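Local coordinates for protein putative peptidase (Chlamydophila abortus, PDB 3CE2) that probably acts as a zinc-dependent oligopeptidase of the M3B (oligoendopeptidase F) family, cleaving a variety of small bioactive peptides, at residues 207-210 against 211-214; 280-283 against 284-288; 493-496 against 497-501; 596-599 against 600-604. All blocks are in the same frame, centred on the assembly; numbering follows the deposited sequence.

In the fold
All four contacts are local, joining residues about a turn apart. Interaction 1 runs from a loop into a helix and interaction 3 begins at a helix cap; there Ser-209 and Thr-493 each cap one backbone NH, and serine or threonine hydroxyls bond to carbonyls. Interactions 2 and 4 lie wholly within helices 278-289 and 590-607. Interaction 4 is a buried contact, with a buried lysine beside a ring, whereas 1, 2 and 3 are partly buried; interaction 2 has an apolar side and a polar one. Only interactions 2 and 4 touch, Ile-287 CG2 lying 3.6 Å from Phe-596 CE2. Interactions 2, 3 and 4 all lean on the long helix 451-487.

Interaction 1: residues 207-210 against 211-214; sequences PLSH and ALAS
The flat carbonyl group of His-210 is approached on both faces by Ser-214: the backbone N comes from one side, OG from the other, each 3.1 Å from His-210 O. OG tilts 30° out of the carbonyl plane. Its place follows from the torsion of Ser-214, whose OG stands beside its own backbone N (chi1 -50°), which sets it facing the carbonyl of the previous turn. The imidazole of His-210 meets Phe-195 edge-to-face, and its NE2 is hydrogen-bonded to Tyr-236 OH.

One residue earlier, Ser-209 OG accepts from Leu-212 N over 2.9 Å in an almost straight bond (174°). Serine suits this position because its short hydroxyl can reach an NH that no preceding turn satisfies. Ser-209 O in turn takes Ala-213 N at 2.7 Å, beginning the regular i to i+4 pattern. The side chain of Leu-212 folds over the cap, its CG 3.6 Å from Ser-209 OG, while the buried Leu-208 packs on helix 222-237. Pro-207 O bonds to Tyr-216 OH farther along. Together these features make a serine N-cap, starting helix 210-217 shortly after strand 205-207 of a small antiparallel pair.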
ATOM      1  N   PRO A 207       1.908 -10.311  29.594  1.00 85.03           N
ATOM      2  CA  PRO A 207       1.095 -11.171  28.729  1.00 81.10           C
ATOM      3  C   PRO A 207       0.992 -10.597  27.318  1.00 73.29           C
ATOM      4  O   PRO A 207       1.225  -9.403  27.115  1.00 69.44           O
ATOM      5  CB  PRO A 207      -0.266 -11.208  29.440  1.00 84.96           C
ATOM      6  CG  PRO A 207       0.016 -10.648  30.844  1.00 88.57           C
ATOM      7  CD  PRO A 207       1.081  -9.622  30.592  1.00 87.39           C
ATOM      8  N   LEU A 208       0.660 -11.455  26.356  1.00 66.31           N
ATOM      9  CA  LEU A 208       0.902 -11.155  24.944  1.00 57.68           C
ATOM     10  C   LEU A 208      -0.341 -10.954  24.120  1.00 58.92           C
ATOM     11  O   LEU A 208      -1.425 -11.458  24.444  1.00 61.01           O
ATOM     12  CB  LEU A 208       1.734 -12.268  24.296  1.00 51.20           C
ATOM     13  CG  LEU A 208       3.199 -12.316  24.728  1.00 43.47           C
ATOM     14  CD1 LEU A 208       3.788 -13.680  24.504  1.00 43.76           C
ATOM     15  CD2 LEU A 208       3.953 -11.245  23.982  1.00 45.75           C
ATOM     16  N   SER A 209      -0.146 -10.226  23.033  1.00 52.14           N
ATOM     17  CA  SER A 209      -1.179  -9.958  22.077  1.00 53.52           C
ATOM     18  C   SER A 209      -0.448  -9.576  20.801  1.00 51.90           C
ATOM     19  O   SER A 209       0.743  -9.306  20.833  1.00 54.44           O
ATOM     20  CB  SER A 209      -2.035  -8.790  22.555  1.00 49.74           C
ATOM     21  OG  SER A 209      -1.552  -7.575  22.006  1.00 59.83           O
ATOM     22  N   HIS A 210      -1.133  -9.533  19.675  1.00 51.07           N
ATOM     23  CA  HIS A 210      -0.449  -9.095  18.478  1.00 55.23           C
ATOM     24  C   HIS A 210       0.178  -7.719  18.660  1.00 54.74           C
ATOM     25  O   HIS A 210       1.356  -7.525  18.340  1.00 54.94           O
ATOM     26  CB  HIS A 210      -1.353  -9.181  17.244  1.00 56.91           C
ATOM     27  CG  HIS A 210      -1.533 -10.586  16.758  1.00 62.47           C
ATOM     28  ND1 HIS A 210      -2.745 -11.089  16.341  1.00 62.98           N
ATOM     29  CD2 HIS A 210      -0.649 -11.612  16.670  1.00 63.61           C
ATOM     30  CE1 HIS A 210      -2.598 -12.355  15.992  1.00 62.70           C
ATOM     31  NE2 HIS A 210      -1.338 -12.698  16.189  1.00 64.89           N
ATOM     32  N   ALA A 211      -0.582  -6.784  19.221  1.00 59.38           N
ATOM     33  CA  ALA A 211      -0.070  -5.425  19.395  1.00 60.12           C
ATOM     34  C   ALA A 211       1.054  -5.353  20.432  1.00 58.49           C
ATOM     35  O   ALA A 211       2.015  -4.610  20.245  1.00 56.26           O
ATOM     36  CB  ALA A 211      -1.182  -4.451  19.716  1.00 50.44           C
ATOM     37  N   LEU A 212       0.946  -6.133  21.504  1.00 53.94           N
ATOM     38  CA  LEU A 212       2.027  -6.201  22.474  1.00 55.56           C
ATOM     39  C   LEU A 212       3.282  -6.850  21.894  1.00 58.65           C
ATOM     40  O   LEU A 212       4.392  -6.358  22.122  1.00 60.27           O
ATOM     41  CB  LEU A 212       1.591  -6.941  23.730  1.00 57.08           C
ATOM     42  CG  LEU A 212       0.585  -6.175  24.589  1.00 61.87           C
ATOM     43  CD1 LEU A 212       0.414  -6.845  25.939  1.00 54.39           C
ATOM     44  CD2 LEU A 212       1.019  -4.719  24.754  1.00 59.74           C
ATOM     45  N   ALA A 213       3.108  -7.939  21.145  1.00 52.67           N
ATOM     46  CA  ALA A 213       4.228  -8.599  20.486  1.00 48.34           C
ATOM     47  C   ALA A 213       5.018  -7.616  19.649  1.00 48.56           C
ATOM     48  O   ALA A 213       6.251  -7.656  19.660  1.00 55.11           O
ATOM     49  CB  ALA A 213       3.773  -9.779  19.622  1.00 42.30           C
ATOM     50  N   SER A 214       4.330  -6.735  18.934  1.00 45.12           N
ATOM     51  CA  SER A 214       5.035  -5.726  18.124  1.00 54.73           C
ATOM     52  C   SER A 214       5.788  -4.733  18.990  1.00 58.71           C
ATOM     53  O   SER A 214       6.874  -4.277  18.627  1.00 61.02           O
ATOM     54  CB  SER A 214       4.077  -4.941  17.243  1.00 51.72           C
ATOM     55  OG  SER A 214       3.260  -5.824  16.530  1.00 59.80           O
TER

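Interaction 2: residues 280-283 against 284-288; sequences VYTN and LIDIV
Tyr-281 and Ile-285 form an i to i+4 pair on the inward side of helix 278-289. The end of the isoleucine, CD1, reaches back one turn to the phenol ring and meets its CE2 corner at 3.4 Å. It comes in at a slant to the ring. The torsions make this possible: the tyrosine ring leaves anti to the backbone N (chi1 -174°), whereas Ile-285 CG1 lies beside its own N (chi1 -68°), which brings the methyl toward the ring. Tyrosine suits this buried place because its body is apolar while its OH is hydrogen-bonded to Ala-476 O of helix 451-487. Ile-285 also rests on that helix, at Ser-477.

In the helical fold of this M3-family domain, 278-289 is thus wedged between neighbours, with Leu-284 and Ile-287 both giving apolar surface to Ile-592 of helix 590-607. The backbone bonds are ordinary, among them Ile-287 N to Asn-283 O at 2.8 Å and Leu-284 N to Val-280 O at 3.0 Å.

Away from this seam the chemistry turns polar. Thr-282 and Asp-286 leave the helix next to each other in the same direction, CG2 of the threonine lying 4.0 Å from OD2 of the aspartate. Asn-283 OD1 is likewise 4.0 Å from Asp-286 OD2, two acceptor oxygens that face each other without a bond, with the amide and carboxylate planes 59° apart.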
ATOM      1  N   VAL A 280       9.799  -9.835 -14.085  1.00 46.78           N
ATOM      2  CA  VAL A 280      10.103  -8.742 -13.186  1.00 46.12           C
ATOM      3  C   VAL A 280      10.013  -9.274 -11.758  1.00 49.13           C
ATOM      4  O   VAL A 280      10.884  -9.015 -10.911  1.00 50.66           O
ATOM      5  CB  VAL A 280       9.142  -7.570 -13.397  1.00 43.25           C
ATOM      6  CG1 VAL A 280       9.381  -6.501 -12.364  1.00 41.49           C
ATOM      7  CG2 VAL A 280       9.296  -7.017 -14.801  1.00 36.29           C
ATOM      8  N   TYR A 281       8.972 -10.055 -11.506  1.00 44.15           N
ATOM      9  CA  TYR A 281       8.771 -10.619 -10.186  1.00 47.10           C
ATOM     10  C   TYR A 281       9.956 -11.539  -9.916  1.00 45.24           C
ATOM     11  O   TYR A 281      10.700 -11.401  -8.938  1.00 42.03           O
ATOM     12  CB  TYR A 281       7.439 -11.366 -10.162  1.00 42.76           C
ATOM     13  CG  TYR A 281       7.000 -11.896  -8.821  1.00 43.63           C
ATOM     14  CD1 TYR A 281       5.948 -11.310  -8.133  1.00 41.29           C
ATOM     15  CD2 TYR A 281       7.615 -13.022  -8.260  1.00 44.45           C
ATOM     16  CE1 TYR A 281       5.521 -11.819  -6.910  1.00 43.64           C
ATOM     17  CE2 TYR A 281       7.207 -13.540  -7.040  1.00 40.65           C
ATOM     18  CZ  TYR A 281       6.152 -12.943  -6.360  1.00 45.89           C
ATOM     19  OH  TYR A 281       5.738 -13.469  -5.135  1.00 42.66           O
ATOM     20  N   THR A 282      10.166 -12.434 -10.859  1.00 43.95           N
ATOM     21  CA  THR A 282      11.222 -13.397 -10.776  1.00 40.85           C
ATOM     22  C   THR A 282      12.638 -12.822 -10.609  1.00 45.34           C
ATOM     23  O   THR A 282      13.407 -13.326  -9.809  1.00 48.86           O
ATOM     24  CB  THR A 282      11.037 -14.326 -11.936  1.00 46.11           C
ATOM     25  OG1 THR A 282      10.284 -15.432 -11.438  1.00 44.56           O
ATOM     26  CG2 THR A 282      12.350 -14.784 -12.556  1.00 54.44           C
ATOM     27  N   ASN A 283      12.975 -11.741 -11.301  1.00 46.63           N
ATOM     28  CA  ASN A 283      14.324 -11.206 -11.183  1.00 51.43           C
ATOM     29  C   ASN A 283      14.491 -10.400  -9.925  1.00 51.27           C
ATOM     30  O   ASN A 283      15.594 -10.276  -9.384  1.00 53.34           O
ATOM     31  CB  ASN A 283      14.708 -10.369 -12.408  1.00 57.26           C
ATOM     32  CG  ASN A 283      14.812 -11.208 -13.662  1.00 60.44           C
ATOM     33  OD1 ASN A 283      15.201 -12.386 -13.608  1.00 62.89           O
ATOM     34  ND2 ASN A 283      14.432 -10.626 -14.797  1.00 58.62           N
ATOM     35  N   LEU A 284      13.389  -9.842  -9.452  1.00 49.94           N
ATOM     36  CA  LEU A 284      13.436  -9.124  -8.205  1.00 43.42           C
ATOM     37  C   LEU A 284      13.920 -10.100  -7.143  1.00 41.76           C
ATOM     38  O   LEU A 284      14.860  -9.814  -6.398  1.00 44.48           O
ATOM     39  CB  LEU A 284      12.061  -8.580  -7.863  1.00 43.10           C
ATOM     40  CG  LEU A 284      11.995  -7.987  -6.460  1.00 46.43           C
ATOM     41  CD1 LEU A 284      12.689  -6.624  -6.420  1.00 35.91           C
ATOM     42  CD2 LEU A 284      10.521  -7.927  -6.008  1.00 45.39           C
ATOM     43  N   ILE A 285      13.307 -11.276  -7.100  1.00 39.54           N
ATOM     44  CA  ILE A 285      13.715 -12.282  -6.119  1.00 46.00           C
ATOM     45  C   ILE A 285      15.196 -12.678  -6.264  1.00 49.54           C
ATOM     46  O   ILE A 285      15.933 -12.757  -5.266  1.00 48.45           O
ATOM     47  CB  ILE A 285      12.843 -13.549  -6.216  1.00 47.19           C
ATOM     48  CG1 ILE A 285      11.412 -13.248  -5.764  1.00 47.90           C
ATOM     49  CG2 ILE A 285      13.439 -14.656  -5.365  1.00 48.38           C
ATOM     50  CD1 ILE A 285      10.404 -14.275  -6.237  1.00 43.67           C
ATOM     51  N   ASP A 286      15.630 -12.919  -7.506  1.00 45.62           N
ATOM     52  CA  ASP A 286      16.993 -13.365  -7.745  1.00 41.47           C
ATOM     53  C   ASP A 286      17.973 -12.271  -7.341  1.00 43.39           C
ATOM     54  O   ASP A 286      18.911 -12.515  -6.565  1.00 49.96           O
ATOM     55  CB  ASP A 286      17.192 -13.831  -9.191  1.00 44.75           C
ATOM     56  CG  ASP A 286      16.192 -14.959  -9.601  1.00 61.88           C
ATOM     57  OD1 ASP A 286      15.647 -15.652  -8.709  1.00 63.61           O
ATOM     58  OD2 ASP A 286      15.932 -15.163 -10.820  1.00 66.98           O
ATOM     59  N   ILE A 287      17.752 -11.054  -7.817  1.00 39.24           N
ATOM     60  CA  ILE A 287      18.707  -9.988  -7.514  1.00 47.08           C
ATOM     61  C   ILE A 287      18.777  -9.725  -6.016  1.00 44.09           C
ATOM     62  O   ILE A 287      19.855  -9.532  -5.461  1.00 42.84           O
ATOM     63  CB  ILE A 287      18.432  -8.680  -8.299  1.00 49.93           C
ATOM     64  CG1 ILE A 287      19.308  -8.613  -9.548  1.00 58.29           C
ATOM     65  CG2 ILE A 287      18.855  -7.510  -7.494  1.00 56.35           C
ATOM     66  CD1 ILE A 287      18.895  -9.576 -10.682  1.00 64.98           C
ATOM     67  N   VAL A 288      17.623  -9.743  -5.358  1.00 45.16           N
ATOM     68  CA  VAL A 288      17.589  -9.474  -3.940  1.00 41.78           C
ATOM     69  C   VAL A 288      18.347 -10.547  -3.160  1.00 40.43           C
ATOM     70  O   VAL A 288      19.167 -10.220  -2.309  1.00 44.61           O
ATOM     71  CB  VAL A 288      16.155  -9.305  -3.423  1.00 42.33           C
ATOM     72  CG1 VAL A 288      16.150  -9.327  -1.918  1.00 36.26           C
ATOM     73  CG2 VAL A 288      15.599  -7.976  -3.893  1.00 38.41           C
TER

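Interaction 3: residues 493-496 against 497-501; sequences TEEY and LSSTY
From Thr-493 onward the backbone runs in i to i+4 steps, Leu-497 N bonding to Thr-493 O at 2.9 Å and Thr-500 N to Tyr-496 O at 3.0 Å, except that Ser-499 N is shared between a weak bond to Glu-495 O and a shorter i to i+3 bond to Tyr-496 O. Tyr-496 O is the most heavily used acceptor here: Ser-499 N and Thr-500 OG1 both reach it from above its carbonyl plane, OG1 at 3.0 Å. The oxygen of that hydroxyl also rests over one face of the Tyr-496 ring, 3.4 Å above the plane and displaced toward the rim. A chi1 of -176° swings the ring beneath it. Threonine fits because its hydroxyl donates to Tyr-496 O while the residue also packs on Phe-478.

On another side of the helix Ser-498 OG donates to Glu-494 OE1 at 3.2 Å, meeting the carboxylate on its syn side but 29° out of its plane. The glutamate chain bends at chi2 to come near. This buried hydroxyl has a further partner in Trp-523 NE1. Glu-494 packs on His-241, and the side chain of Glu-494 is also about 4 Å from a bound zinc ion. Leu-497, buried between helices 240-260 and 451-487, supplies the apolar side. Ser-499 OG bonds back to Glu-495 O, and Thr-493 OG1 accepts from Tyr-496 N at 3.1 Å, completing the threonine N-cap that opens helix 494-509.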
ATOM      1  N   THR A 493       2.239 -29.715   3.092  1.00 51.50           N
ATOM      2  CA  THR A 493       2.210 -30.145   4.479  1.00 48.99           C
ATOM      3  C   THR A 493       3.006 -29.195   5.373  1.00 50.25           C
ATOM      4  O   THR A 493       3.853 -28.439   4.904  1.00 54.07           O
ATOM      5  CB  THR A 493       2.790 -31.543   4.615  1.00 52.79           C
ATOM      6  OG1 THR A 493       4.171 -31.521   4.240  1.00 52.53           O
ATOM      7  CG2 THR A 493       2.026 -32.516   3.717  1.00 50.27           C
ATOM      8  N   GLU A 494       2.744 -29.227   6.671  1.00 46.70           N
ATOM      9  CA  GLU A 494       3.554 -28.427   7.554  1.00 49.86           C
ATOM     10  C   GLU A 494       5.032 -28.757   7.355  1.00 48.55           C
ATOM     11  O   GLU A 494       5.873 -27.881   7.480  1.00 44.29           O
ATOM     12  CB  GLU A 494       3.141 -28.588   9.026  1.00 52.40           C
ATOM     13  CG  GLU A 494       3.970 -29.574   9.862  1.00 62.77           C
ATOM     14  CD  GLU A 494       5.294 -28.990  10.407  1.00 73.23           C
ATOM     15  OE1 GLU A 494       5.508 -27.742  10.388  1.00 70.01           O
ATOM     16  OE2 GLU A 494       6.129 -29.808  10.866  1.00 76.62           O
ATOM     17  N   GLU A 495       5.355 -30.014   7.060  1.00 56.87           N
ATOM     18  CA  GLU A 495       6.760 -30.394   6.943  1.00 62.21           C
ATOM     19  C   GLU A 495       7.362 -29.649   5.756  1.00 58.57           C
ATOM     20  O   GLU A 495       8.464 -29.104   5.830  1.00 58.62           O
ATOM     21  CB  GLU A 495       6.936 -31.907   6.765  1.00 69.81           C
ATOM     22  CG  GLU A 495       8.310 -32.411   7.256  1.00 79.84           C
ATOM     23  CD  GLU A 495       9.042 -33.319   6.244  1.00 85.29           C
ATOM     24  OE1 GLU A 495       8.601 -34.475   6.031  1.00 82.79           O
ATOM     25  OE2 GLU A 495      10.079 -32.878   5.673  1.00 86.94           O
ATOM     26  N   TYR A 496       6.607 -29.605   4.670  1.00 48.57           N
ATOM     27  CA  TYR A 496       7.065 -28.971   3.469  1.00 48.82           C
ATOM     28  C   TYR A 496       7.166 -27.452   3.652  1.00 49.73           C
ATOM     29  O   TYR A 496       8.226 -26.860   3.422  1.00 51.22           O
ATOM     30  CB  TYR A 496       6.128 -29.315   2.321  1.00 57.54           C
ATOM     31  CG  TYR A 496       6.607 -28.761   1.017  1.00 63.09           C
ATOM     32  CD1 TYR A 496       7.588 -29.418   0.279  1.00 63.95           C
ATOM     33  CD2 TYR A 496       6.108 -27.561   0.530  1.00 64.47           C
ATOM     34  CE1 TYR A 496       8.046 -28.905  -0.909  1.00 60.80           C
ATOM     35  CE2 TYR A 496       6.552 -27.039  -0.655  1.00 65.41           C
ATOM     36  CZ  TYR A 496       7.520 -27.713  -1.370  1.00 65.46           C
ATOM     37  OH  TYR A 496       7.955 -27.185  -2.557  1.00 68.86           O
ATOM     38  N   LEU A 497       6.070 -26.824   4.068  1.00 44.01           N
ATOM     39  CA  LEU A 497       6.051 -25.377   4.292  1.00 41.34           C
ATOM     40  C   LEU A 497       7.220 -24.964   5.166  1.00 42.62           C
ATOM     41  O   LEU A 497       7.943 -24.007   4.882  1.00 46.83           O
ATOM     42  CB  LEU A 497       4.733 -24.955   4.946  1.00 39.94           C
ATOM     43  CG  LEU A 497       3.554 -25.128   3.988  1.00 41.08           C
ATOM     44  CD1 LEU A 497       2.165 -25.002   4.655  1.00 40.77           C
ATOM     45  CD2 LEU A 497       3.707 -24.119   2.893  1.00 38.62           C
ATOM     46  N   SER A 498       7.432 -25.710   6.230  1.00 41.36           N
ATOM     47  CA  SER A 498       8.461 -25.335   7.162  1.00 43.50           C
ATOM     48  C   SER A 498       9.873 -25.496   6.634  1.00 42.72           C
ATOM     49  O   SER A 498      10.769 -24.841   7.140  1.00 45.69           O
ATOM     50  CB  SER A 498       8.277 -26.071   8.477  1.00 38.98           C
ATOM     51  OG  SER A 498       7.357 -25.345   9.257  1.00 46.06           O
ATOM     52  N   SER A 499      10.075 -26.351   5.633  1.00 42.90           N
ATOM     53  CA  SER A 499      11.410 -26.536   5.040  1.00 49.59           C
ATOM     54  C   SER A 499      11.684 -25.447   4.049  1.00 50.50           C
ATOM     55  O   SER A 499      12.738 -24.833   4.056  1.00 50.85           O
ATOM     56  CB  SER A 499      11.508 -27.855   4.286  1.00 53.45           C
ATOM     57  OG  SER A 499      11.527 -28.916   5.205  1.00 63.30           O
ATOM     58  N   THR A 500      10.714 -25.247   3.172  1.00 51.23           N
ATOM     59  CA  THR A 500      10.734 -24.185   2.210  1.00 47.22           C
ATOM     60  C   THR A 500      11.080 -22.871   2.908  1.00 53.24           C
ATOM     61  O   THR A 500      11.950 -22.112   2.454  1.00 58.88           O
ATOM     62  CB  THR A 500       9.355 -24.073   1.581  1.00 44.77           C
ATOM     63  OG1 THR A 500       9.046 -25.306   0.938  1.00 50.51           O
ATOM     64  CG2 THR A 500       9.309 -22.981   0.562  1.00 50.61           C
ATOM     65  N   TYR A 501      10.407 -22.593   4.014  1.00 48.06           N
ATOM     66  CA  TYR A 501      10.608 -21.314   4.661  1.00 46.20           C
ATOM     67  C   TYR A 501      11.980 -21.285   5.333  1.00 42.45           C
ATOM     68  O   TYR A 501      12.649 -20.239   5.392  1.00 42.70           O
ATOM     69  CB  TYR A 501       9.470 -21.023   5.641  1.00 41.69           C
ATOM     70  CG  TYR A 501       9.373 -19.598   6.056  1.00 37.93           C
ATOM     71  CD1 TYR A 501       8.607 -18.692   5.332  1.00 43.78           C
ATOM     72  CD2 TYR A 501      10.039 -19.143   7.170  1.00 36.99           C
ATOM     73  CE1 TYR A 501       8.526 -17.357   5.709  1.00 35.94           C
ATOM     74  CE2 TYR A 501       9.972 -17.813   7.553  1.00 34.45           C
ATOM     75  CZ  TYR A 501       9.217 -16.923   6.819  1.00 40.68           C
ATOM     76  OH  TYR A 501       9.140 -15.591   7.225  1.00 45.05           O
TER

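Interaction 4: residues 596-599 against 600-604; sequences FCFI and EKKIQ
Phe-598 and Lys-602 make up one half of the tightly packed side of this contact, Ile-599 and Ile-603 the other. The lysine chain bends at chi2 and chi4 and passes obliquely by the ring, its CE 3.7 Å from Phe-598 CZ. NZ then stands 4.9 Å from the ring centroid, 30° off the normal, an off-centre cation-pi contact. Lysine suits so buried a spot because its methylenes pack on Leu-458 and Leu-462 of helix 451-487, while the charged end forms a salt bridge with Asp-442. That partner probably helps to keep the amine charged.

Ile-599 CG2 faces Ile-603 CD1 at 4.1 Å, and both isoleucines lie on Leu-294 of helix 292-306. The ring of Phe-598 also packs on Leu-546 and Leu-549 of helix 536-553.

The other side is looser. Cys-597 and Lys-601 are exposed, joined mainly through the backbone, with Lys-601 N to Cys-597 O at 3.0 Å. Lys-601 runs extended away from the earlier turn, as a long charged chain can at a surface. The partly exposed Glu-600 has a long, weak ion pair with Lys-297. Such a division into apolar and polar sides marks an amphipathic helix, here 590-607 near the C-terminus, packed in this contact against helices 292-306, 451-487 and 536-553 of the M3 peptidase fold.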
ATOM      1  N   PHE A 596      19.968  -0.046  -4.221  1.00 40.57           N
ATOM      2  CA  PHE A 596      21.054  -0.626  -3.440  1.00 43.38           C
ATOM      3  C   PHE A 596      22.179   0.371  -3.146  1.00 42.86           C
ATOM      4  O   PHE A 596      22.761   0.375  -2.053  1.00 44.06           O
ATOM      5  CB  PHE A 596      21.600  -1.862  -4.139  1.00 45.46           C
ATOM      6  CG  PHE A 596      20.689  -3.046  -4.063  1.00 44.42           C
ATOM      7  CD1 PHE A 596      19.829  -3.203  -3.003  1.00 46.73           C
ATOM      8  CD2 PHE A 596      20.735  -4.032  -5.022  1.00 49.73           C
ATOM      9  CE1 PHE A 596      19.004  -4.304  -2.913  1.00 45.55           C
ATOM     10  CE2 PHE A 596      19.912  -5.139  -4.940  1.00 50.41           C
ATOM     11  CZ  PHE A 596      19.038  -5.265  -3.873  1.00 48.40           C
ATOM     12  N   CYS A 597      22.465   1.232  -4.111  1.00 39.15           N
ATOM     13  CA  CYS A 597      23.439   2.299  -3.890  1.00 47.18           C
ATOM     14  C   CYS A 597      23.089   3.157  -2.696  1.00 45.11           C
ATOM     15  O   CYS A 597      23.916   3.417  -1.827  1.00 47.46           O
ATOM     16  CB  CYS A 597      23.559   3.180  -5.130  1.00 45.79           C
ATOM     17  SG  CYS A 597      24.474   2.359  -6.447  1.00 55.15           S
ATOM     18  N   PHE A 598      21.853   3.616  -2.676  1.00 44.78           N
ATOM     19  CA  PHE A 598      21.357   4.413  -1.580  1.00 44.92           C
ATOM     20  C   PHE A 598      21.540   3.685  -0.248  1.00 43.86           C
ATOM     21  O   PHE A 598      21.971   4.271   0.741  1.00 44.52           O
ATOM     22  CB  PHE A 598      19.876   4.700  -1.815  1.00 45.04           C
ATOM     23  CG  PHE A 598      19.269   5.603  -0.794  1.00 44.69           C
ATOM     24  CD1 PHE A 598      19.098   6.960  -1.068  1.00 45.25           C
ATOM     25  CD2 PHE A 598      18.864   5.104   0.433  1.00 42.42           C
ATOM     26  CE1 PHE A 598      18.533   7.798  -0.129  1.00 45.69           C
ATOM     27  CE2 PHE A 598      18.301   5.944   1.386  1.00 46.34           C
ATOM     28  CZ  PHE A 598      18.139   7.293   1.109  1.00 45.45           C
ATOM     29  N   ILE A 599      21.213   2.401  -0.227  1.00 38.42           N
ATOM     30  CA  ILE A 599      21.265   1.654   1.009  1.00 39.66           C
ATOM     31  C   ILE A 599      22.716   1.499   1.451  1.00 46.02           C
ATOM     32  O   ILE A 599      23.049   1.742   2.615  1.00 49.77           O
ATOM     33  CB  ILE A 599      20.567   0.307   0.832  1.00 40.79           C
ATOM     34  CG1 ILE A 599      19.085   0.548   0.550  1.00 36.89           C
ATOM     35  CG2 ILE A 599      20.715  -0.557   2.044  1.00 38.54           C
ATOM     36  CD1 ILE A 599      18.435  -0.577  -0.158  1.00 34.39           C
ATOM     37  N   GLU A 600      23.582   1.140   0.508  1.00 45.25           N
ATOM     38  CA  GLU A 600      24.995   0.967   0.789  1.00 42.88           C
ATOM     39  C   GLU A 600      25.571   2.216   1.400  1.00 46.36           C
ATOM     40  O   GLU A 600      26.337   2.158   2.371  1.00 48.41           O
ATOM     41  CB  GLU A 600      25.732   0.665  -0.499  1.00 56.04           C
ATOM     42  CG  GLU A 600      27.210   0.431  -0.338  1.00 66.16           C
ATOM     43  CD  GLU A 600      27.520  -0.943   0.203  1.00 73.38           C
ATOM     44  OE1 GLU A 600      27.083  -1.939  -0.421  1.00 73.89           O
ATOM     45  OE2 GLU A 600      28.207  -1.021   1.249  1.00 79.32           O
ATOM     46  N   LYS A 601      25.194   3.361   0.847  1.00 42.59           N
ATOM     47  CA  LYS A 601      25.744   4.597   1.347  1.00 46.49           C
ATOM     48  C   LYS A 601      25.364   4.783   2.801  1.00 49.40           C
ATOM     49  O   LYS A 601      26.173   5.224   3.614  1.00 56.51           O
ATOM     50  CB  LYS A 601      25.254   5.779   0.538  1.00 48.26           C
ATOM     51  CG  LYS A 601      26.023   7.010   0.840  1.00 52.58           C
ATOM     52  CD  LYS A 601      25.281   8.246   0.422  1.00 58.11           C
ATOM     53  CE  LYS A 601      25.987   9.463   1.009  1.00 63.40           C
ATOM     54  NZ  LYS A 601      25.070  10.596   1.257  1.00 65.57           N
ATOM     55  N   LYS A 602      24.127   4.433   3.130  1.00 49.50           N
ATOM     56  CA  LYS A 602      23.605   4.681   4.467  1.00 46.05           C
ATOM     57  C   LYS A 602      24.233   3.702   5.456  1.00 47.87           C
ATOM     58  O   LYS A 602      24.533   4.071   6.595  1.00 42.66           O
ATOM     59  CB  LYS A 602      22.087   4.525   4.473  1.00 45.92           C
ATOM     60  CG  LYS A 602      21.349   5.627   3.776  1.00 43.26           C
ATOM     61  CD  LYS A 602      21.074   6.774   4.693  1.00 44.59           C
ATOM     62  CE  LYS A 602      20.449   7.931   3.952  1.00 47.14           C
ATOM     63  NZ  LYS A 602      21.552   8.739   3.373  1.00 46.64           N
ATOM     64  N   ILE A 603      24.436   2.455   5.024  1.00 40.26           N
ATOM     65  CA  ILE A 603      25.086   1.482   5.889  1.00 43.55           C
ATOM     66  C   ILE A 603      26.492   1.964   6.237  1.00 51.99           C
ATOM     67  O   ILE A 603      26.920   1.843   7.378  1.00 54.45           O
ATOM     68  CB  ILE A 603      25.148   0.084   5.251  1.00 39.20           C
ATOM     69  CG1 ILE A 603      23.737  -0.481   5.082  1.00 35.17           C
ATOM     70  CG2 ILE A 603      25.989  -0.857   6.093  1.00 31.76           C
ATOM     71  CD1 ILE A 603      23.704  -1.842   4.464  1.00 38.26           C
ATOM     72  N   GLN A 604      27.193   2.535   5.259  1.00 57.52           N
ATOM     73  CA  GLN A 604      28.544   3.047   5.493  1.00 60.30           C
ATOM     74  C   GLN A 604      28.553   4.256   6.399  1.00 60.15           C
ATOM     75  O   GLN A 604      29.391   4.337   7.284  1.00 62.45           O
ATOM     76  CB  GLN A 604      29.268   3.374   4.190  1.00 62.76           C
ATOM     77  CG  GLN A 604      29.789   2.153   3.452  1.00 69.74           C
ATOM     78  CD  GLN A 604      30.188   2.482   2.006  1.00 76.70           C
ATOM     79  OE1 GLN A 604      30.482   1.582   1.206  1.00 76.84           O
ATOM     80  NE2 GLN A 604      30.192   3.777   1.667  1.00 74.22           N
TER